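Local atomic coordinates of phosphoglycerol transferase GacH (Streptococcus pyogenes MGAS5005, PDB entry 6DGM), a protein that probably transfers glycerol phosphate onto the rhamnose polysaccharide of the streptococcal cell wall, this chain being its manganese-binding, presumably catalytic, domain of the sulfatase-like LTA-synthase family. Residues A[60-65]-A[218-223]. Residues are numbered along the deposited sequence; the frame is centred on the assembly and turned at random.
Sequences VSHDVL and EEIVAE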
ATOM      1  N   VAL A  60      19.921  -4.689 -17.286  1.00 26.35           N
ATOM      2  CA  VAL A  60      20.557  -3.698 -16.424  1.00 25.75           C
ATOM      3  C   VAL A  60      21.949  -4.212 -16.093  1.00 25.29           C
ATOM      4  O   VAL A  60      22.127  -5.411 -15.851  1.00 27.44           O
ATOM      5  CB  VAL A  60      19.751  -3.443 -15.134  1.00 28.11           C
ATOM      6  CG1 VAL A  60      20.319  -2.247 -14.381  1.00 30.96           C
ATOM      7  CG2 VAL A  60      18.293  -3.214 -15.452  1.00 27.57           C
ATOM      8  N   SER A  61      22.939  -3.315 -16.111  1.00 24.43           N
ATOM      9  CA  SER A  61      24.324  -3.731 -15.921  1.00 26.34           C
ATOM     10  C   SER A  61      24.585  -4.239 -14.508  1.00 28.53           C
ATOM     11  O   SER A  61      25.515  -5.027 -14.296  1.00 29.39           O
ATOM     12  CB  SER A  61      25.262  -2.551 -16.206  1.00 26.30           C
ATOM     13  OG  SER A  61      24.877  -1.429 -15.416  1.00 24.92           O
ATOM     14  N   HIS A  62      23.800  -3.779 -13.535  1.00 29.30           N
ATOM     15  CA  HIS A  62      23.966  -4.164 -12.148  1.00 30.35           C
ATOM     16  C   HIS A  62      22.593  -4.353 -11.528  1.00 29.01           C
ATOM     17  O   HIS A  62      21.605  -3.772 -11.973  1.00 27.00           O
ATOM     18  CB  HIS A  62      24.681  -3.072 -11.335  1.00 32.76           C
ATOM     19  CG  HIS A  62      26.070  -2.783 -11.797  1.00 37.62           C
ATOM     20  ND1 HIS A  62      26.342  -2.132 -12.980  1.00 40.00           N
ATOM     21  CD2 HIS A  62      27.270  -3.055 -11.232  1.00 40.23           C
ATOM     22  CE1 HIS A  62      27.651  -2.021 -13.126  1.00 40.84           C
ATOM     23  NE2 HIS A  62      28.236  -2.575 -12.081  1.00 40.73           N
ATOM     24  N   ASP A  63      22.543  -5.167 -10.483  1.00 29.51           N
ATOM     25  CA  ASP A  63      21.343  -5.259  -9.667  1.00 27.67           C
ATOM     26  C   ASP A  63      21.185  -3.944  -8.920  1.00 25.66           C
ATOM     27  O   ASP A  63      22.110  -3.509  -8.223  1.00 26.95           O
ATOM     28  CB  ASP A  63      21.513  -6.415  -8.688  1.00 29.31           C
ATOM     29  CG  ASP A  63      20.257  -6.725  -7.917  1.00 31.63           C
ATOM     30  OD1 ASP A  63      19.259  -5.977  -8.010  1.00 31.13           O
ATOM     31  OD2 ASP A  63      20.264  -7.747  -7.209  1.00 34.87           O
ATOM     32  N   VAL A  64      20.030  -3.291  -9.080  1.00 23.21           N
ATOM     33  CA  VAL A  64      19.800  -1.998  -8.437  1.00 23.63           C
ATOM     34  C   VAL A  64      18.879  -2.101  -7.235  1.00 22.03           C
ATOM     35  O   VAL A  64      18.626  -1.089  -6.573  1.00 22.26           O
ATOM     36  CB  VAL A  64      19.308  -0.922  -9.431  1.00 24.02           C
ATOM     37  CG1 VAL A  64      20.391  -0.679 -10.490  1.00 25.01           C
ATOM     38  CG2 VAL A  64      17.978  -1.310 -10.066  1.00 24.15           C
ATOM     39  N   LEU A  65      18.369  -3.291  -6.937  1.00 20.65           N
ATOM     40  CA  LEU A  65      17.586  -3.504  -5.726  1.00 19.20           C
ATOM     41  C   LEU A  65      18.169  -4.646  -4.897  1.00 19.47           C
ATOM     42  O   LEU A  65      17.412  -5.474  -4.379  1.00 20.62           O
ATOM     43  CB  LEU A  65      16.131  -3.801  -6.089  1.00 19.99           C
ATOM     44  CG  LEU A  65      15.356  -2.650  -6.735  1.00 21.61           C
ATOM     45  CD1 LEU A  65      13.919  -3.095  -6.994  1.00 24.30           C
ATOM     46  CD2 LEU A  65      15.351  -1.403  -5.881  1.00 20.17           C
ATOM     47  N   GLU A 218      27.513   6.178 -12.654  1.00 22.02           N
ATOM     48  CA  GLU A 218      27.612   6.076 -14.104  1.00 23.24           C
ATOM     49  C   GLU A 218      27.782   4.638 -14.560  1.00 23.68           C
ATOM     50  O   GLU A 218      27.433   4.318 -15.704  1.00 24.16           O
ATOM     51  CB  GLU A 218      28.757   6.938 -14.634  1.00 27.26           C
ATOM     52  CG  GLU A 218      30.117   6.529 -14.172  1.00 34.00           C
ATOM     53  CD  GLU A 218      31.179   7.493 -14.694  1.00 39.92           C
ATOM     54  OE1 GLU A 218      32.238   7.629 -14.045  1.00 43.07           O
ATOM     55  OE2 GLU A 218      30.923   8.120 -15.745  1.00 40.58           O
ATOM     56  N   GLU A 219      28.292   3.764 -13.691  1.00 23.58           N
ATOM     57  CA  GLU A 219      28.453   2.364 -14.057  1.00 26.13           C
ATOM     58  C   GLU A 219      27.110   1.655 -14.219  1.00 24.99           C
ATOM     59  O   GLU A 219      27.058   0.587 -14.844  1.00 27.04           O
ATOM     60  CB  GLU A 219      29.310   1.633 -13.022  1.00 32.01           C
ATOM     61  CG  GLU A 219      28.785   1.674 -11.596  1.00 38.17           C
ATOM     62  CD  GLU A 219      29.311   2.866 -10.780  1.00 43.03           C
ATOM     63  OE1 GLU A 219      29.643   3.920 -11.371  1.00 36.68           O
ATOM     64  OE2 GLU A 219      29.390   2.739  -9.532  1.00 47.47           O
ATOM     65  N   ILE A 220      26.034   2.212 -13.681  1.00 21.84           N
ATOM     66  CA  ILE A 220      24.711   1.621 -13.868  1.00 22.43           C
ATOM     67  C   ILE A 220      24.165   2.094 -15.204  1.00 22.54           C
ATOM     68  O   ILE A 220      23.930   3.292 -15.402  1.00 22.72           O
ATOM     69  CB  ILE A 220      23.760   1.991 -12.722  1.00 23.02           C
ATOM     70  CG1 ILE A 220      24.230   1.364 -11.415  1.00 24.74           C
ATOM     71  CG2 ILE A 220      22.326   1.551 -13.053  1.00 24.25           C
ATOM     72  CD1 ILE A 220      23.441   1.825 -10.243  1.00 25.93           C
ATOM     73  N   VAL A 221      23.981   1.160 -16.128  1.00 23.42           N
ATOM     74  CA  VAL A 221      23.443   1.463 -17.447  1.00 24.59           C
ATOM     75  C   VAL A 221      22.407   0.393 -17.760  1.00 26.17           C
ATOM     76  O   VAL A 221      22.545  -0.766 -17.364  1.00 27.10           O
ATOM     77  CB  VAL A 221      24.523   1.523 -18.546  1.00 28.83           C
ATOM     78  CG1 VAL A 221      25.533   2.629 -18.242  1.00 27.92           C
ATOM     79  CG2 VAL A 221      25.206   0.206 -18.696  1.00 34.45           C
ATOM     80  N   ALA A 222      21.359   0.793 -18.466  1.00 27.82           N
ATOM     81  CA  ALA A 222      20.257  -0.110 -18.751  1.00 29.70           C
ATOM     82  C   ALA A 222      19.815   0.109 -20.186  1.00 29.70           C
ATOM     83  O   ALA A 222      19.952   1.203 -20.747  1.00 30.84           O
ATOM     84  CB  ALA A 222      19.088   0.097 -17.786  1.00 29.70           C
ATOM     85  N   GLU A 223      19.323  -0.957 -20.793  1.00 29.53           N
ATOM     86  CA  GLU A 223      18.789  -0.857 -22.139  1.00 29.62           C
ATOM     87  C   GLU A 223      17.665  -1.867 -22.267  1.00 27.09           C
ATOM     88  O   GLU A 223      17.579  -2.833 -21.506  1.00 28.00           O
ATOM     89  CB  GLU A 223      19.857  -1.100 -23.201  1.00 35.30           C
ATOM     90  CG  GLU A 223      20.490  -2.465 -23.140  1.00 45.54           C
ATOM     91  CD  GLU A 223      21.594  -2.631 -24.160  1.00 57.07           C
ATOM     92  OE1 GLU A 223      22.186  -1.608 -24.564  1.00 58.19           O
ATOM     93  OE2 GLU A 223      21.865  -3.785 -24.558  1.00 64.86           O
TER
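Ser61 grips Val221 twice, once with its backbone and once with its side chain, so that a single serine carries on the pairing of two strands just where the first of them ends. Ser61 N donates to Val221 O at 2.9 Å, while Val221 N returns a nearly straight bond (172°) to Ser61 OG at 2.8 Å. The hydroxyl reaches that N-H because it sits between its own backbone N and carbonyl carbon (chi1 54°), taking the place a main-chain carbonyl would fill in a regular ladder. His62 ND1 is hydrogen-bonded to the same Ser61 OG (2.9 Å), which meets the imidazole at its edge and in the ring plane; this bond probably limits how the ring can turn, and His62 CE1 lies 3.2 Å from Glu219 O. The strands concerned, 58-60 and 222-224, form a small two-stranded antiparallel sheet, separate from the large mixed sheet of this alkaline-phosphatase-like fold and away from the manganese site. Val60 and Ala222 make a non-hydrogen-bonded pair there, Val60 CG2 resting 4.1 Å from Ala222 CB. Farther along, Val64 CG1 rests against Ile220, 3.9 Å from its CG2 and almost as near its CD1. Helix 229-257 receives the side chains of Ile220 and Ala222; Arg240 NE hydrogen-bonds to Ile220 O, and Thr236 OG1 accepts from Ala222 N.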